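Local coordinates for concanavalin B (Canavalia ensiformis, PDB 6CAF), which may act as a carbohydrate-binding seed protein and is related to the chitinases of glycosyl hydrolase family 18, at residues I201-F213 against W233-L247. Sequence-based numbering, arbitrary orientation. Where two conformers were deposited one is given.
Sequences IQTRHFDYIFVRF and WLSWTKSVYPRDKNL
Asn246 O accepts the backbone N-H of Ile209 at 2.9 Å in a nearly straight bond (167° at the hydrogen), and the CA of Tyr208 adds a longer C-H...O contact to the same oxygen. This is where strand 208-212 begins to pair in parallel with strand 247-252, after the chain has crossed over through helix 227-239 in one beta-alpha-beta unit of the TIM barrel. That helix covers the strand through Trp236. Val211 holds CG1 anti to its backbone N (chi1 179°) and CG2 beside it, which lays both methyls against one face of the Trp236 indole: CG1 makes a CH-pi contact 3.9 Å from the centroid of the five-membered ring, and CG2 lies 3.8 Å from Trp236 CD2 at the ring fusion. Ile201 instead meets the indole at its edge, CD1 being 3.9 Å from Trp236 CZ3, while Trp236 NE1 bonds to Cys190 O. With an alanine in place of Trp236, the methyls of Val211 and Ile201 would probably face a gap, and Cys190 O would lose its indole donor. Beyond the helix end, Val240 slides past Ile209, CG1 to CG1 3.9 Å apart. At the exposed margin, the extended side chain of Arg204 runs alongside Tyr241, its guanidinium flat on the phenol ring with planes 12° apart and CZ 4.0 Å from the ring centroid, a cation-pi stack. Between this stack and the strands, water joins the loops: Phe206 O accepts from two waters, one also donating to Tyr241 O, the other accepting from Asn246 ND2. Asn246 ND2 also bonds to Pro242 O (2.9 Å), and with OD1 held by Arg283 the amide is fixed in rotation. The contact thus grades from an apolar, aromatic interior to a hydrated margin, where water bridges loop carbonyls that have no direct bond across the two segments.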
# COMPACT_ATOMS: atom_id res chain seq x y z
N ILE A 201 -13.70 -4.48 -0.44
CA ILE A 201 -13.04 -5.59 -1.10
C ILE A 201 -14.04 -6.46 -1.86
O ILE A 201 -13.74 -6.95 -2.96
CB ILE A 201 -12.19 -6.39 -0.11
CG1 ILE A 201 -11.05 -5.51 0.37
CG2 ILE A 201 -11.65 -7.65 -0.77
CD1 ILE A 201 -10.27 -6.07 1.54
N GLN A 202 -15.24 -6.59 -1.33
CA GLN A 202 -16.27 -7.40 -1.97
C GLN A 202 -16.78 -6.79 -3.27
O GLN A 202 -17.43 -7.49 -4.04
CB GLN A 202 -17.40 -7.67 -1.00
CG GLN A 202 -17.01 -8.66 0.09
CD GLN A 202 -16.65 -10.02 -0.47
OE1 GLN A 202 -17.46 -10.62 -1.14
NE2 GLN A 202 -15.43 -10.49 -0.22
N THR A 203 -16.47 -5.51 -3.56
CA THR A 203 -16.83 -4.93 -4.87
C THR A 203 -16.01 -5.53 -6.02
O THR A 203 -16.36 -5.34 -7.19
CB THR A 203 -16.60 -3.41 -4.93
OG1 THR A 203 -15.21 -3.12 -4.91
CG2 THR A 203 -17.36 -2.65 -3.87
N ARG A 204 -14.88 -6.14 -5.70
CA ARG A 204 -13.95 -6.67 -6.70
C ARG A 204 -13.25 -5.59 -7.52
O ARG A 204 -12.60 -5.91 -8.52
CB ARG A 204 -14.61 -7.72 -7.61
CG ARG A 204 -15.36 -8.75 -6.80
CD ARG A 204 -15.92 -9.87 -7.65
NE ARG A 204 -16.66 -10.80 -6.79
CZ ARG A 204 -17.26 -11.89 -7.19
NH1 ARG A 204 -17.18 -12.27 -8.43
NH2 ARG A 204 -17.95 -12.59 -6.31
N HIS A 205 -13.31 -4.33 -7.06
CA HIS A 205 -12.67 -3.27 -7.82
C HIS A 205 -11.22 -3.06 -7.53
O HIS A 205 -10.54 -2.44 -8.33
CB HIS A 205 -13.31 -1.89 -7.60
CG HIS A 205 -14.71 -1.76 -8.01
ND1 HIS A 205 -15.22 -2.36 -9.12
CD2 HIS A 205 -15.73 -1.05 -7.46
CE1 HIS A 205 -16.49 -2.05 -9.25
NE2 HIS A 205 -16.82 -1.21 -8.28
N PHE A 206 -10.71 -3.58 -6.41
CA PHE A 206 -9.30 -3.42 -6.16
C PHE A 206 -8.47 -4.27 -7.12
O PHE A 206 -8.73 -5.46 -7.31
CB PHE A 206 -8.90 -3.78 -4.73
CG PHE A 206 -9.40 -2.83 -3.67
CD1 PHE A 206 -8.97 -1.51 -3.65
CD2 PHE A 206 -10.27 -3.25 -2.68
CE1 PHE A 206 -9.38 -0.65 -2.66
CE2 PHE A 206 -10.69 -2.37 -1.70
CZ PHE A 206 -10.24 -1.08 -1.68
N ASP A 207 -7.44 -3.65 -7.66
CA ASP A 207 -6.42 -4.37 -8.41
C ASP A 207 -5.52 -5.24 -7.55
O ASP A 207 -5.14 -6.35 -7.96
CB ASP A 207 -5.57 -3.39 -9.23
CG ASP A 207 -6.38 -2.62 -10.25
OD1 ASP A 207 -6.65 -3.25 -11.30
OD2 ASP A 207 -6.70 -1.45 -9.97
N TYR A 208 -5.17 -4.72 -6.38
CA TYR A 208 -4.21 -5.39 -5.51
C TYR A 208 -4.69 -5.32 -4.07
O TYR A 208 -5.21 -4.27 -3.64
CB TYR A 208 -2.86 -4.70 -5.54
CG TYR A 208 -2.15 -4.61 -6.84
CD1 TYR A 208 -2.11 -5.66 -7.71
CD2 TYR A 208 -1.41 -3.47 -7.14
CE1 TYR A 208 -1.39 -5.58 -8.91
CE2 TYR A 208 -0.64 -3.38 -8.29
CZ TYR A 208 -0.66 -4.42 -9.21
OH TYR A 208 0.11 -4.28 -10.35
N ILE A 209 -4.45 -6.40 -3.34
CA ILE A 209 -4.73 -6.44 -1.91
C ILE A 209 -3.44 -6.79 -1.19
O ILE A 209 -2.82 -7.82 -1.46
CB ILE A 209 -5.80 -7.51 -1.58
CG1 ILE A 209 -7.07 -7.30 -2.40
CG2 ILE A 209 -6.07 -7.56 -0.10
CD1 ILE A 209 -7.83 -6.06 -2.04
N PHE A 210 -3.03 -5.90 -0.29
CA PHE A 210 -1.83 -6.03 0.51
C PHE A 210 -2.25 -6.39 1.94
O PHE A 210 -2.62 -5.52 2.71
CB PHE A 210 -1.06 -4.70 0.49
CG PHE A 210 -0.52 -4.32 -0.85
CD1 PHE A 210 -1.28 -3.63 -1.77
CD2 PHE A 210 0.77 -4.68 -1.22
CE1 PHE A 210 -0.77 -3.29 -3.00
CE2 PHE A 210 1.28 -4.34 -2.45
CZ PHE A 210 0.49 -3.67 -3.37
N VAL A 211 -2.25 -7.67 2.26
CA VAL A 211 -2.78 -8.11 3.53
C VAL A 211 -1.73 -7.90 4.61
O VAL A 211 -0.60 -8.39 4.49
CB VAL A 211 -3.18 -9.58 3.44
CG1 VAL A 211 -3.73 -10.05 4.78
CG2 VAL A 211 -4.22 -9.81 2.36
N ARG A 212 -2.12 -7.22 5.68
CA ARG A 212 -1.18 -6.89 6.75
C ARG A 212 -1.05 -8.03 7.75
O ARG A 212 -1.84 -8.16 8.69
CB ARG A 212 -1.61 -5.60 7.44
CG ARG A 212 -1.55 -4.40 6.53
CD ARG A 212 -1.86 -3.09 7.22
NE ARG A 212 -3.27 -2.88 7.31
CZ ARG A 212 -4.01 -2.99 8.41
NH1 ARG A 212 -3.48 -3.32 9.55
NH2 ARG A 212 -5.30 -2.78 8.32
N PHE A 213 -0.06 -8.87 7.50
CA PHE A 213 0.18 -10.05 8.32
C PHE A 213 1.08 -9.70 9.51
O PHE A 213 2.16 -10.26 9.68
CB PHE A 213 0.82 -11.18 7.49
CG PHE A 213 -0.11 -11.79 6.46
CD1 PHE A 213 -1.10 -12.68 6.83
CD2 PHE A 213 0.03 -11.50 5.13
CE1 PHE A 213 -1.92 -13.27 5.88
CE2 PHE A 213 -0.78 -12.08 4.20
CZ PHE A 213 -1.78 -12.94 4.58
N TRP A 233 -3.67 -16.69 4.67
CA TRP A 233 -3.51 -16.53 3.24
C TRP A 233 -4.60 -17.30 2.50
O TRP A 233 -5.25 -16.77 1.60
CB TRP A 233 -2.12 -17.00 2.81
CG TRP A 233 -1.89 -16.94 1.36
CD1 TRP A 233 -2.20 -17.88 0.46
CD2 TRP A 233 -1.39 -15.83 0.61
NE1 TRP A 233 -1.88 -17.47 -0.81
CE2 TRP A 233 -1.39 -16.20 -0.73
CE3 TRP A 233 -0.91 -14.57 0.96
CZ2 TRP A 233 -0.93 -15.36 -1.75
CZ3 TRP A 233 -0.47 -13.73 -0.04
CH2 TRP A 233 -0.47 -14.14 -1.37
N LEU A 234 -4.80 -18.56 2.87
CA LEU A 234 -5.86 -19.34 2.28
C LEU A 234 -7.21 -18.62 2.36
O LEU A 234 -7.94 -18.54 1.38
CB LEU A 234 -5.94 -20.72 2.96
CG LEU A 234 -7.02 -21.65 2.46
CD1 LEU A 234 -6.87 -21.96 0.98
CD2 LEU A 234 -7.07 -22.94 3.27
N SER A 235 -7.54 -18.13 3.55
CA SER A 235 -8.80 -17.40 3.71
C SER A 235 -8.91 -16.24 2.74
O SER A 235 -9.98 -16.01 2.14
CB SER A 235 -8.92 -16.93 5.14
OG SER A 235 -8.92 -18.00 6.06
N TRP A 236 -7.83 -15.49 2.58
CA TRP A 236 -7.82 -14.34 1.67
C TRP A 236 -7.95 -14.79 0.21
O TRP A 236 -8.59 -14.08 -0.58
CB TRP A 236 -6.57 -13.47 1.91
CG TRP A 236 -6.78 -12.61 3.09
CD1 TRP A 236 -6.37 -12.84 4.36
CD2 TRP A 236 -7.58 -11.42 3.14
NE1 TRP A 236 -6.82 -11.85 5.19
CE2 TRP A 236 -7.58 -10.97 4.47
CE3 TRP A 236 -8.28 -10.69 2.19
CZ2 TRP A 236 -8.25 -9.83 4.87
CZ3 TRP A 236 -8.96 -9.57 2.59
CH2 TRP A 236 -8.94 -9.15 3.91
N THR A 237 -7.37 -15.93 -0.17
CA THR A 237 -7.56 -16.37 -1.54
C THR A 237 -9.02 -16.63 -1.84
O THR A 237 -9.46 -16.49 -2.96
CB THR A 237 -6.74 -17.62 -1.91
OG1 THR A 237 -7.18 -18.76 -1.18
CG2 THR A 237 -5.25 -17.38 -1.73
N LYS A 238 -9.78 -17.03 -0.82
CA LYS A 238 -11.22 -17.25 -1.04
C LYS A 238 -12.03 -15.97 -0.99
O LYS A 238 -13.08 -15.86 -1.65
CB LYS A 238 -11.78 -18.19 -0.01
CG LYS A 238 -11.06 -19.50 0.05
CD LYS A 238 -10.87 -20.09 -1.32
CE LYS A 238 -10.33 -21.49 -1.16
NZ LYS A 238 -10.06 -22.14 -2.47
N SER A 239 -11.70 -15.10 -0.32
CA SER A 239 -12.35 -13.79 0.02
C SER A 239 -12.11 -12.81 -1.23
O SER A 239 -12.94 -11.94 -1.48
CB SER A 239 -11.75 -13.19 1.32
OG SER A 239 -12.50 -13.49 2.49
N VAL A 240 -11.01 -12.84 -1.82
CA VAL A 240 -10.67 -11.85 -2.82
C VAL A 240 -10.89 -12.41 -4.22
O VAL A 240 -10.24 -13.39 -4.63
CB VAL A 240 -9.21 -11.38 -2.69
CG1 VAL A 240 -8.83 -10.47 -3.87
CG2 VAL A 240 -8.99 -10.70 -1.36
N TYR A 241 -11.82 -11.78 -4.93
CA TYR A 241 -12.05 -12.03 -6.33
C TYR A 241 -11.61 -10.78 -7.08
O TYR A 241 -11.68 -9.68 -6.53
CB TYR A 241 -13.54 -12.23 -6.60
CG TYR A 241 -14.17 -13.41 -5.90
CD1 TYR A 241 -14.63 -13.31 -4.58
CD2 TYR A 241 -14.46 -14.59 -6.57
CE1 TYR A 241 -15.23 -14.39 -3.93
CE2 TYR A 241 -15.10 -15.66 -5.94
CZ TYR A 241 -15.48 -15.55 -4.63
OH TYR A 241 -16.08 -16.62 -4.00
N PRO A 242 -11.22 -10.91 -8.35
CA PRO A 242 -11.08 -12.17 -9.10
C PRO A 242 -9.88 -12.98 -8.69
O PRO A 242 -9.04 -12.51 -7.90
CB PRO A 242 -10.95 -11.68 -10.54
CG PRO A 242 -10.25 -10.37 -10.40
CD PRO A 242 -10.79 -9.76 -9.15
N ARG A 243 -9.76 -14.18 -9.25
CA ARG A 243 -8.68 -15.10 -8.88
C ARG A 243 -7.43 -14.84 -9.74
O ARG A 243 -6.89 -15.72 -10.40
CB ARG A 243 -9.14 -16.55 -8.97
CG ARG A 243 -10.44 -16.91 -8.24
CD ARG A 243 -10.59 -16.37 -6.82
NE ARG A 243 -11.56 -17.15 -6.05
CZ ARG A 243 -12.16 -16.76 -4.94
NH1 ARG A 243 -11.94 -15.57 -4.46
NH2 ARG A 243 -12.98 -17.57 -4.28
N ASP A 244 -6.95 -13.61 -9.66
CA ASP A 244 -5.79 -13.15 -10.40
C ASP A 244 -4.57 -13.07 -9.46
O ASP A 244 -4.66 -13.30 -8.26
CB ASP A 244 -6.08 -11.75 -10.99
CG ASP A 244 -7.10 -11.73 -12.11
OD1 ASP A 244 -7.42 -12.78 -12.70
OD2 ASP A 244 -7.57 -10.61 -12.42
N LYS A 245 -3.44 -12.68 -10.01
CA LYS A 245 -2.24 -12.50 -9.23
C LYS A 245 -2.30 -11.16 -8.55
O LYS A 245 -1.68 -10.19 -8.99
CB LYS A 245 -1.03 -12.61 -10.14
CG LYS A 245 0.27 -12.88 -9.46
CD LYS A 245 1.36 -13.46 -10.38
CE LYS A 245 1.00 -14.88 -10.80
NZ LYS A 245 2.18 -15.68 -11.23
N ASN A 246 -3.09 -11.10 -7.48
CA ASN A 246 -3.47 -9.82 -6.90
C ASN A 246 -3.28 -9.74 -5.40
O ASN A 246 -3.69 -8.74 -4.83
CB ASN A 246 -4.91 -9.46 -7.29
CG ASN A 246 -5.94 -10.50 -6.91
OD1 ASN A 246 -5.67 -11.42 -6.14
ND2 ASN A 246 -7.16 -10.35 -7.46
N LEU A 247 -2.64 -10.75 -4.80
CA LEU A 247 -2.46 -10.80 -3.36
C LEU A 247 -1.00 -10.63 -2.99
O LEU A 247 -0.11 -11.29 -3.53
CB LEU A 247 -2.96 -12.09 -2.77
CG LEU A 247 -4.41 -12.42 -2.92
CD1 LEU A 247 -4.71 -13.73 -2.20
CD2 LEU A 247 -5.25 -11.30 -2.40
O HOH W 1 -13.55 -9.86 -3.45
O HOH W 2 -10.04 -7.54 -5.80
O HOH W 3 -7.89 -7.89 -8.82